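Long-range contacts in acetyl xylan esterase (Metagenome, PDB 6XYC), which probably hydrolyses acetyl and feruloyl esters on plant xylans, as a serine esterase with an alpha/beta-hydrolase fold: residues L27-P32 against A106-D111; I43-S48 against I115-F120; D163-W168 against P220-I225. All coordinates share one frame; numbering follows the deposited sequence.

Contact 1: L27-P32 against A106-D111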
loop_
_atom_site.group_PDB
_atom_site.type_symbol
_atom_site.label_atom_id
_atom_site.label_comp_id
_atom_site.label_asym_id
_atom_site.label_seq_id
_atom_site.Cartn_x
_atom_site.Cartn_y
_atom_site.Cartn_z
ATOM N N LEU A 27 11.061 -9.087 -2.649
ATOM C CA LEU A 27 10.307 -8.299 -3.611
ATOM C C LEU A 27 10.738 -8.680 -5.018
ATOM O O LEU A 27 11.772 -9.320 -5.219
ATOM C CB LEU A 27 10.501 -6.793 -3.382
ATOM C CG LEU A 27 11.918 -6.247 -3.228
ATOM C CD1 LEU A 27 12.589 -6.078 -4.570
ATOM C CD2 LEU A 27 11.851 -4.922 -2.467
ATOM N N ASP A 28 9.919 -8.289 -5.990
ATOM C CA ASP A 28 10.220 -8.462 -7.404
ATOM C C ASP A 28 10.285 -7.090 -8.058
ATOM O O ASP A 28 9.494 -6.201 -7.727
ATOM C CB ASP A 28 9.165 -9.324 -8.096
ATOM C CG ASP A 28 8.969 -10.667 -7.422
ATOM O OD1 ASP A 28 9.944 -11.194 -6.838
ATOM O OD2 ASP A 28 7.836 -11.182 -7.479
ATOM N N ILE A 29 11.225 -6.913 -8.985
ATOM C CA ILE A 29 11.408 -5.641 -9.680
ATOM C C ILE A 29 11.294 -5.885 -11.178
ATOM O O ILE A 29 11.963 -6.771 -11.714
ATOM C CB ILE A 29 12.766 -5.000 -9.340
ATOM C CG1 ILE A 29 12.887 -4.744 -7.837
ATOM C CG2 ILE A 29 12.941 -3.705 -10.113
ATOM C CD1 ILE A 29 14.266 -4.293 -7.405
ATOM N N TYR A 30 10.465 -5.093 -11.852
ATOM C CA TYR A 30 10.280 -5.169 -13.298
ATOM C C TYR A 30 10.495 -3.790 -13.908
ATOM O O TYR A 30 9.984 -2.796 -13.387
ATOM C CB TYR A 30 8.878 -5.670 -13.665
ATOM C CG TYR A 30 8.513 -7.014 -13.084
ATOM C CD1 TYR A 30 8.790 -8.184 -13.771
ATOM C CD2 TYR A 30 7.876 -7.112 -11.853
ATOM C CE1 TYR A 30 8.449 -9.415 -13.249
ATOM C CE2 TYR A 30 7.537 -8.340 -11.319
ATOM C CZ TYR A 30 7.826 -9.491 -12.025
ATOM O OH TYR A 30 7.491 -10.721 -11.507
ATOM N N LEU A 31 11.252 -3.727 -15.022
ATOM C CA LEU A 31 11.424 -2.480 -15.757
ATOM C C LEU A 31 10.663 -2.542 -17.082
ATOM O O LEU A 31 10.591 -3.611 -17.698
ATOM C CB LEU A 31 12.900 -2.192 -16.040
ATOM C CG LEU A 31 13.852 -2.293 -14.846
ATOM C CD1 LEU A 31 15.291 -2.041 -15.286
ATOM C CD2 LEU A 31 13.446 -1.328 -13.737
ATOM N N PRO A 32 10.099 -1.426 -17.553
ATOM C CA PRO A 32 9.226 -1.491 -18.733
ATOM C C PRO A 32 9.941 -2.013 -19.971
ATOM O O PRO A 32 11.156 -1.880 -20.126
ATOM C CB PRO A 32 8.770 -0.038 -18.926
ATOM C CG PRO A 32 8.937 0.608 -17.578
ATOM C CD PRO A 32 10.115 -0.084 -16.939
ATOM N N ALA A 106 19.842 3.162 -8.269
ATOM C CA ALA A 106 20.783 3.179 -9.384
ATOM C C ALA A 106 21.070 1.772 -9.892
ATOM O O ALA A 106 21.112 1.539 -11.106
ATOM C CB ALA A 106 22.080 3.867 -8.964
ATOM N N LYS A 107 21.278 0.822 -8.980
ATOM C CA LYS A 107 21.588 -0.545 -9.382
ATOM C C LYS A 107 20.490 -1.139 -10.256
ATOM O O LYS A 107 20.767 -2.010 -11.088
ATOM C CB LYS A 107 21.810 -1.410 -8.138
ATOM C CG LYS A 107 21.464 -2.886 -8.284
ATOM C CD LYS A 107 22.362 -3.601 -9.282
ATOM C CE LYS A 107 21.611 -4.730 -9.975
ATOM N NZ LYS A 107 22.356 -5.306 -11.126
ATOM N N TYR A 108 19.245 -0.693 -10.088
ATOM C CA TYR A 108 18.115 -1.243 -10.828
ATOM C C TYR A 108 17.623 -0.308 -11.928
ATOM O O TYR A 108 16.544 -0.534 -12.487
ATOM C CB TYR A 108 16.981 -1.578 -9.855
ATOM C CG TYR A 108 17.349 -2.656 -8.847
ATOM C CD1 TYR A 108 17.509 -3.974 -9.248
ATOM C CD2 TYR A 108 17.535 -2.358 -7.499
ATOM C CE1 TYR A 108 17.844 -4.961 -8.342
ATOM C CE2 TYR A 108 17.870 -3.344 -6.582
ATOM C CZ TYR A 108 18.023 -4.645 -7.014
ATOM O OH TYR A 108 18.358 -5.630 -6.111
ATOM N N ASN A 109 18.399 0.725 -12.265
ATOM C CA ASN A 109 18.011 1.708 -13.277
ATOM C C ASN A 109 16.732 2.439 -12.887
ATOM O O ASN A 109 15.918 2.789 -13.745
ATOM C CB ASN A 109 17.844 1.056 -14.653
ATOM C CG ASN A 109 19.112 0.406 -15.142
ATOM O OD1 ASN A 109 20.201 0.669 -14.632
ATOM N ND2 ASN A 109 18.981 -0.442 -16.151
ATOM N N ILE A 110 16.541 2.659 -11.592
ATOM C CA ILE A 110 15.354 3.329 -11.076
ATOM C C ILE A 110 15.701 4.781 -10.778
ATOM O O ILE A 110 16.764 5.077 -10.215
ATOM C CB ILE A 110 14.809 2.614 -9.824
ATOM C CG1 ILE A 110 14.160 1.286 -10.228
ATOM C CG2 ILE A 110 13.812 3.508 -9.111
ATOM C CD1 ILE A 110 13.923 0.342 -9.083
ATOM N N ASP A 111 14.814 5.691 -11.186
ATOM C CA ASP A 111 14.908 7.115 -10.891
ATOM C C ASP A 111 14.239 7.375 -9.546
ATOM O O ASP A 111 13.003 7.411 -9.471
ATOM C CB ASP A 111 14.244 7.926 -12.006
ATOM C CG ASP A 111 14.307 9.417 -11.765
ATOM O OD1 ASP A 111 13.950 10.172 -12.687
ATOM O OD2 ASP A 111 14.703 9.839 -10.662
#

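Contact 2: I43-S48 against I115-F120. With AES (4-(2-aminoethyl)benzenesulfonyl fluoride), chain B.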
loop_
_atom_site.group_PDB
_atom_site.type_symbol
_atom_site.label_atom_id
_atom_site.label_comp_id
_atom_site.label_asym_id
_atom_site.label_seq_id
_atom_site.Cartn_x
_atom_site.Cartn_y
_atom_site.Cartn_z
ATOM N N ILE A 43 5.730 1.102 -6.139
ATOM C CA ILE A 43 5.683 -0.071 -5.272
ATOM C C ILE A 43 4.241 -0.549 -5.188
ATOM O O ILE A 43 3.321 0.249 -4.960
ATOM C CB ILE A 43 6.242 0.254 -3.880
ATOM C CG1 ILE A 43 7.748 0.523 -3.974
ATOM C CG2 ILE A 43 5.964 -0.890 -2.913
ATOM C CD1 ILE A 43 8.343 1.155 -2.738
ATOM N N ILE A 44 4.028 -1.848 -5.391
ATOM C CA ILE A 44 2.678 -2.397 -5.355
ATOM C C ILE A 44 2.599 -3.480 -4.291
ATOM O O ILE A 44 3.566 -4.208 -4.035
ATOM C CB ILE A 44 2.234 -2.946 -6.729
ATOM C CG1 ILE A 44 2.973 -4.234 -7.093
ATOM C CG2 ILE A 44 2.458 -1.901 -7.819
ATOM C CD1 ILE A 44 2.452 -4.888 -8.375
ATOM N N ILE A 45 1.419 -3.601 -3.681
ATOM C CA ILE A 45 1.226 -4.478 -2.528
ATOM C C ILE A 45 -0.090 -5.230 -2.684
ATOM O O ILE A 45 -1.152 -4.612 -2.831
ATOM C CB ILE A 45 1.221 -3.701 -1.196
ATOM C CG1 ILE A 45 2.402 -2.731 -1.117
ATOM C CG2 ILE A 45 1.231 -4.687 -0.015
ATOM C CD1 ILE A 45 2.316 -1.805 0.084
ATOM N N TYR A 46 -0.026 -6.554 -2.605
ATOM C CA TYR A 46 -1.215 -7.385 -2.744
ATOM C C TYR A 46 -2.167 -7.175 -1.571
ATOM O O TYR A 46 -1.786 -6.699 -0.495
ATOM C CB TYR A 46 -0.832 -8.865 -2.803
ATOM C CG TYR A 46 0.051 -9.311 -1.651
ATOM C CD1 TYR A 46 1.423 -9.461 -1.826
ATOM C CD2 TYR A 46 -0.473 -9.564 -0.383
ATOM C CE1 TYR A 46 2.240 -9.853 -0.783
ATOM C CE2 TYR A 46 0.342 -9.969 0.668
ATOM C CZ TYR A 46 1.701 -10.102 0.462
ATOM O OH TYR A 46 2.521 -10.496 1.493
ATOM N N GLY A 47 -3.421 -7.557 -1.790
ATOM C CA GLY A 47 -4.401 -7.668 -0.728
ATOM C C GLY A 47 -4.570 -9.109 -0.284
ATOM O O GLY A 47 -4.485 -10.041 -1.084
ATOM N N SER A 48 -4.814 -9.281 1.012
ATOM C CA SER A 48 -4.880 -10.616 1.596
ATOM C C SER A 48 -5.447 -10.608 3.008
ATOM O O SER A 48 -5.227 -11.558 3.765
ATOM C CB SER A 48 -3.487 -11.240 1.637
ATOM O OG SER A 48 -2.701 -10.632 2.656
ATOM N N ILE A 115 8.779 7.866 -6.236
ATOM C CA ILE A 115 8.414 6.519 -5.809
ATOM C C ILE A 115 6.969 6.599 -5.343
ATOM O O ILE A 115 6.694 7.077 -4.236
ATOM C CB ILE A 115 9.318 5.981 -4.697
ATOM C CG1 ILE A 115 10.778 5.986 -5.153
ATOM C CG2 ILE A 115 8.898 4.573 -4.300
ATOM C CD1 ILE A 115 11.761 5.465 -4.111
ATOM N N GLY A 116 6.042 6.141 -6.181
ATOM C CA GLY A 116 4.663 5.996 -5.773
ATOM C C GLY A 116 4.409 4.641 -5.147
ATOM O O GLY A 116 5.249 3.742 -5.183
ATOM N N ILE A 117 3.223 4.499 -4.563
ATOM C CA ILE A 117 2.860 3.258 -3.887
ATOM C C ILE A 117 1.368 3.018 -4.075
ATOM O O ILE A 117 0.562 3.954 -4.060
ATOM C CB ILE A 117 3.262 3.299 -2.396
ATOM C CG1 ILE A 117 3.220 1.898 -1.794
ATOM C CG2 ILE A 117 2.368 4.249 -1.617
ATOM C CD1 ILE A 117 3.950 1.763 -0.471
ATOM N N THR A 118 1.005 1.752 -4.275
ATOM C CA THR A 118 -0.382 1.375 -4.500
ATOM C C THR A 118 -0.576 -0.065 -4.045
ATOM O O THR A 118 0.371 -0.856 -3.999
ATOM C CB THR A 118 -0.776 1.524 -5.981
ATOM O OG1 THR A 118 -2.158 1.207 -6.160
ATOM C CG2 THR A 118 0.078 0.617 -6.863
ATOM N N GLY A 119 -1.809 -0.389 -3.686
ATOM C CA GLY A 119 -2.152 -1.734 -3.265
ATOM C C GLY A 119 -3.656 -1.863 -3.242
ATOM O O GLY A 119 -4.382 -0.861 -3.294
ATOM N N PHE A 120 -4.137 -3.106 -3.174
ATOM C CA PHE A 120 -5.577 -3.346 -3.095
ATOM C C PHE A 120 -5.946 -4.043 -1.783
ATOM O O PHE A 120 -5.189 -4.880 -1.287
ATOM C CB PHE A 120 -6.098 -4.139 -4.336
ATOM C CG PHE A 120 -5.292 -5.357 -4.711
ATOM C CD1 PHE A 120 -4.155 -5.254 -5.494
ATOM C CD2 PHE A 120 -5.715 -6.615 -4.320
ATOM C CE1 PHE A 120 -3.434 -6.375 -5.838
ATOM C CE2 PHE A 120 -5.004 -7.731 -4.673
ATOM C CZ PHE A 120 -3.866 -7.613 -5.430
HETATM C C3 AES B . -11.171 -8.328 4.540
HETATM C C2 AES B . -10.532 -8.144 3.350
HETATM C C1 AES B . -9.483 -7.279 3.282
HETATM S S AES B . -8.692 -7.131 1.746
HETATM O O1S AES B . -7.261 -7.511 1.872
HETATM O O2S AES B . -9.170 -8.190 0.862
HETATM C C6 AES B . -9.051 -6.586 4.366
HETATM C C5 AES B . -9.697 -6.769 5.572
HETATM C C4 AES B . -10.754 -7.646 5.655
HETATM C C7 AES B . -11.508 -7.855 7.011
HETATM C C8 AES B . -12.025 -6.498 7.551
HETATM N N8 AES B . -12.981 -6.789 8.567
#

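Contact 3: D163-W168 against P220-I225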
loop_
_atom_site.group_PDB
_atom_site.type_symbol
_atom_site.label_atom_id
_atom_site.label_comp_id
_atom_site.label_asym_id
_atom_site.label_seq_id
_atom_site.Cartn_x
_atom_site.Cartn_y
_atom_site.Cartn_z
ATOM N N ASP A 163 5.758 9.353 -2.667
ATOM C CA ASP A 163 5.414 10.613 -3.318
ATOM C C ASP A 163 3.958 10.702 -3.755
ATOM O O ASP A 163 3.472 11.815 -4.005
ATOM C CB ASP A 163 6.304 10.846 -4.541
ATOM C CG ASP A 163 7.759 11.013 -4.177
ATOM O OD1 ASP A 163 8.582 10.190 -4.619
ATOM O OD2 ASP A 163 8.084 11.969 -3.446
ATOM N N ALA A 164 3.259 9.573 -3.847
ATOM C CA ALA A 164 1.865 9.538 -4.270
ATOM C C ALA A 164 1.313 8.165 -3.928
ATOM O O ALA A 164 2.065 7.187 -3.838
ATOM C CB ALA A 164 1.722 9.823 -5.771
ATOM N N VAL A 165 0.001 8.098 -3.730
ATOM C CA VAL A 165 -0.650 6.877 -3.273
ATOM C C VAL A 165 -1.872 6.617 -4.138
ATOM O O VAL A 165 -2.634 7.538 -4.443
ATOM C CB VAL A 165 -1.063 6.969 -1.791
ATOM C CG1 VAL A 165 -1.810 5.702 -1.366
ATOM C CG2 VAL A 165 0.148 7.221 -0.901
ATOM N N VAL A 166 -2.065 5.360 -4.527
ATOM C CA VAL A 166 -3.325 4.899 -5.109
ATOM C C VAL A 166 -3.858 3.781 -4.222
ATOM O O VAL A 166 -3.202 2.743 -4.054
ATOM C CB VAL A 166 -3.164 4.425 -6.559
ATOM C CG1 VAL A 166 -4.475 3.827 -7.057
ATOM C CG2 VAL A 166 -2.741 5.582 -7.443
ATOM N N ASP A 167 -5.043 4.000 -3.657
ATOM C CA ASP A 167 -5.651 3.109 -2.674
ATOM C C ASP A 167 -6.833 2.417 -3.341
ATOM O O ASP A 167 -7.867 3.046 -3.603
ATOM C CB ASP A 167 -6.069 3.905 -1.440
ATOM C CG ASP A 167 -7.098 3.201 -0.593
ATOM O OD1 ASP A 167 -7.199 1.959 -0.645
ATOM O OD2 ASP A 167 -7.815 3.907 0.150
ATOM N N TRP A 168 -6.672 1.125 -3.636
ATOM C CA TRP A 168 -7.753 0.321 -4.202
ATOM C C TRP A 168 -8.518 -0.337 -3.054
ATOM O O TRP A 168 -8.022 -1.280 -2.433
ATOM C CB TRP A 168 -7.233 -0.749 -5.158
ATOM C CG TRP A 168 -6.535 -0.301 -6.407
ATOM C CD1 TRP A 168 -5.212 -0.005 -6.535
ATOM C CD2 TRP A 168 -7.109 -0.151 -7.715
ATOM N NE1 TRP A 168 -4.926 0.331 -7.838
ATOM C CE2 TRP A 168 -6.073 0.256 -8.581
ATOM C CE3 TRP A 168 -8.399 -0.313 -8.240
ATOM C CZ2 TRP A 168 -6.287 0.511 -9.937
ATOM C CZ3 TRP A 168 -8.608 -0.055 -9.587
ATOM C CH2 TRP A 168 -7.557 0.343 -10.420
ATOM N N PRO A 220 1.242 13.375 0.783
ATOM C CA PRO A 220 1.207 13.257 -0.681
ATOM C C PRO A 220 -0.219 13.054 -1.176
ATOM O O PRO A 220 -1.094 12.570 -0.452
ATOM C CB PRO A 220 2.085 12.029 -0.972
ATOM C CG PRO A 220 2.183 11.286 0.344
ATOM C CD PRO A 220 2.078 12.338 1.414
ATOM N N ASP A 221 -0.454 13.438 -2.430
ATOM C CA ASP A 221 -1.771 13.267 -3.030
ATOM C C ASP A 221 -2.158 11.794 -3.059
ATOM O O ASP A 221 -1.308 10.906 -3.191
ATOM C CB ASP A 221 -1.791 13.816 -4.457
ATOM C CG ASP A 221 -1.638 15.321 -4.509
ATOM O OD1 ASP A 221 -1.366 15.935 -3.460
ATOM O OD2 ASP A 221 -1.789 15.884 -5.611
ATOM N N ILE A 222 -3.458 11.527 -2.966
ATOM C CA ILE A 222 -3.952 10.158 -2.996
ATOM C C ILE A 222 -5.080 10.032 -4.009
ATOM O O ILE A 222 -5.898 10.946 -4.162
ATOM C CB ILE A 222 -4.426 9.694 -1.600
ATOM C CG1 ILE A 222 -4.762 8.204 -1.628
ATOM C CG2 ILE A 222 -5.646 10.491 -1.142
ATOM C CD1 ILE A 222 -4.998 7.591 -0.249
ATOM N N LEU A 223 -5.107 8.900 -4.708
ATOM C CA LEU A 223 -6.243 8.488 -5.519
ATOM C C LEU A 223 -6.877 7.274 -4.856
ATOM O O LEU A 223 -6.186 6.293 -4.552
ATOM C CB LEU A 223 -5.811 8.153 -6.948
ATOM C CG LEU A 223 -6.891 7.586 -7.876
ATOM C CD1 LEU A 223 -7.929 8.618 -8.240
ATOM C CD2 LEU A 223 -6.234 7.021 -9.134
ATOM N N ILE A 224 -8.183 7.347 -4.623
ATOM C CA ILE A 224 -8.936 6.294 -3.949
ATOM C C ILE A 224 -9.942 5.728 -4.943
ATOM O O ILE A 224 -10.696 6.486 -5.567
ATOM C CB ILE A 224 -9.655 6.826 -2.695
ATOM C CG1 ILE A 224 -8.680 7.562 -1.774
ATOM C CG2 ILE A 224 -10.348 5.686 -1.959
ATOM C CD1 ILE A 224 -9.367 8.503 -0.813
ATOM N N ILE A 225 -9.962 4.405 -5.081
ATOM C CA ILE A 225 -10.854 3.720 -6.009
ATOM C C ILE A 225 -11.579 2.622 -5.240
ATOM O O ILE A 225 -10.936 1.783 -4.597
ATOM C CB ILE A 225 -10.085 3.130 -7.204
ATOM C CG1 ILE A 225 -9.200 4.196 -7.853
ATOM C CG2 ILE A 225 -11.054 2.562 -8.224
ATOM C CD1 ILE A 225 -8.274 3.675 -8.916
HETATM O O HOH W 1 1.783 13.982 -4.213
#

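Contact 1: L27-P32 against A106-D111
Ile29 reaches the Tyr108 ring because its CG1 turns away from its own carbonyl carbon (chi1 -59°) and the chain then runs on extended to CD1, while in Tyr108 a chi1 of -63° sets CG beside the backbone N, and one face of the ring meets Ile29 CD1. The two side chains cross at about a right angle, and the methyl comes down squarely on the ring: Ile29 CD1 stands 3.5 Å from the centroid of the Tyr108 ring and only 2° off its normal, a CH-pi contact that touches all six ring atoms nearly equally. On the opposite face lies Lys107 CG, 3.9 Å above the plane of the Tyr108 ring, so the tyrosine is held between two aliphatic groups. Trp12 meets the ring edge-to-face, and the hydroxyl bonds to that of Tyr100. The contact brings strand 26-32, paired antiparallel with both 8-16 and 73-77, against the short link that follows helix 89-103, within the beta-alpha-beta connection from strand 73-77 to strand 114-120 of the alpha/beta-hydrolase sheet. The link bends at Asn109, whose backbone takes a left-handed helical conformation and whose N bonds to Ala106 O at 3.1 Å. Leu31 straddles the carbonyl just before this bend: its CD1 and its CD2 each approach Tyr108 O to 3.4 Å, and CD1 also reaches Asn109 CB at 4.1 Å. The CG1-CD1 branch of Ile110 touches both residues, its CD1 lying 4.3 Å from Ile29 CG2 and its CG1 4.4 Å from Leu31 CD2. No hydrogen bond joins the two segments; the backbone of Ile29 is instead bonded to Trp12, and that of Leu31 to Ser9.

Contact 2: I43-S48 against I115-F120
Phe120 leans its ring on the backbone of Tyr46 and Gly47, just past the point where strand 39-45 ends. From CB, which packs on Trp168, the side chain takes the crowded position between its own N and carbonyl carbon (chi1 48°), which turns the ring back toward 43-48. CG lies 4.1 Å from Gly47 N. One flank then passes Ile45 O, met obliquely by CD1, while on the other CE2 comes to 3.3 Å from Gly47 N, which sits over the ring face toward its rim. At the tip, CZ is 3.8 Å from Tyr46 CA, whose C-H makes a CH-pi contact over the same face. Phe267 adds an edge-to-face partner.

Behind this ring the strands run parallel, 15° apart. Ile43 N gives a nearly straight bond of 2.8 Å to Gly116 O, and Thr118 N one of the same 2.8 Å length to Ile43 O; the next two, Ile45 N to Thr118 O and Phe120 N to Ile45 O, are weak. Ile43, Ile45 and Ile117 pack obliquely on one face of the sheet, covered by helix 89-103. On the other, Ile44 CG2 and Thr118 CG2 lie side by side at 3.6 Å, and Thr118 OG1 bonds to Val166 O.

Beyond the strand ends lies the inhibitor. Ser48 N is 3.1 Å from sulfonyl oxygen O1S of AES, though its hydrogen bond goes to Ser122 OG, and the ligand is itself bonded by Ala49 N, Ser122 N and His262 NE2. Gly119 fits the first position of a GxSxG elbow, with Ser121 the probable nucleophile and His262 its probable histidine. The Ala49 and Ser122 N-H groups are consistent with an oxyanion hole, which would stabilise the negative charge that builds up as an ester is attacked.

Contact 3: D163-W168 against P220-I225
Trp168 carries Ile225 on one face of its indole: Ile225 CD1 lies 3.7 Å from the centroid of the six-membered ring of Trp168, 10° off the normal, in a CH-pi contact, while CG2 of the same isoleucine reaches the CZ3 and CE3 side. Phe267 meets the indole edge-to-face, and Trp168 CD1 packs on Thr118 OG1. The other flat group, the Asp167 carboxylate, touches Ile224 through OD2, 3.7 Å from Ile224 CG2; its OD1 bonds weakly to Gly170 N.

The backbones beneath are closely parallel, at 9°. Leu223 N to Val165 O (2.8 Å), Asp167 N to Leu223 O (2.7 Å) and Ile225 N to Asp167 O (2.9 Å) are all nearly straight. Val165 N bonds to Asp221 O, and farther back a water spans the gap, donating a hydrogen bond to Asp163 O and accepting one from Asp221 N, where Pro220 CB closes to 3.3 Å on Asp163 O.

Val166 and Leu223 lie alongside each other on the Trp168 face, under helix 269-284; Ile222 CD1 touches both Val165 CG1 and Asp167 CB on the other, under helix 236-248. With a helix on each face, these two strands belong to the central sheet of the alpha/beta-hydrolase fold, beyond strand 114-120, which leads into the probable nucleophile elbow.

In the fold
Contacts 1, 2 and 3 all reach the same mixed sheet. The centres of contacts 1 and 2 lie about 16 Å apart and their segments alternate along the chain: strand 26-32 is followed by 39-45, and strand 110-111 by 114-120. Contact 3 comes later in the sequence, its centre about 10 Å from that of contact 2 and 21 Å from that of contact 1. Strands 114-120 and 164-168 are neighbours, so contacts 2 and 3 touch directly, with Ile115 N probably bonded to Asp163 OD1. Contact 1 thus packs the sheet's antiparallel part, while contacts 2 and 3 build its parallel core, and contact 2 opens onto the inhibitor pocket.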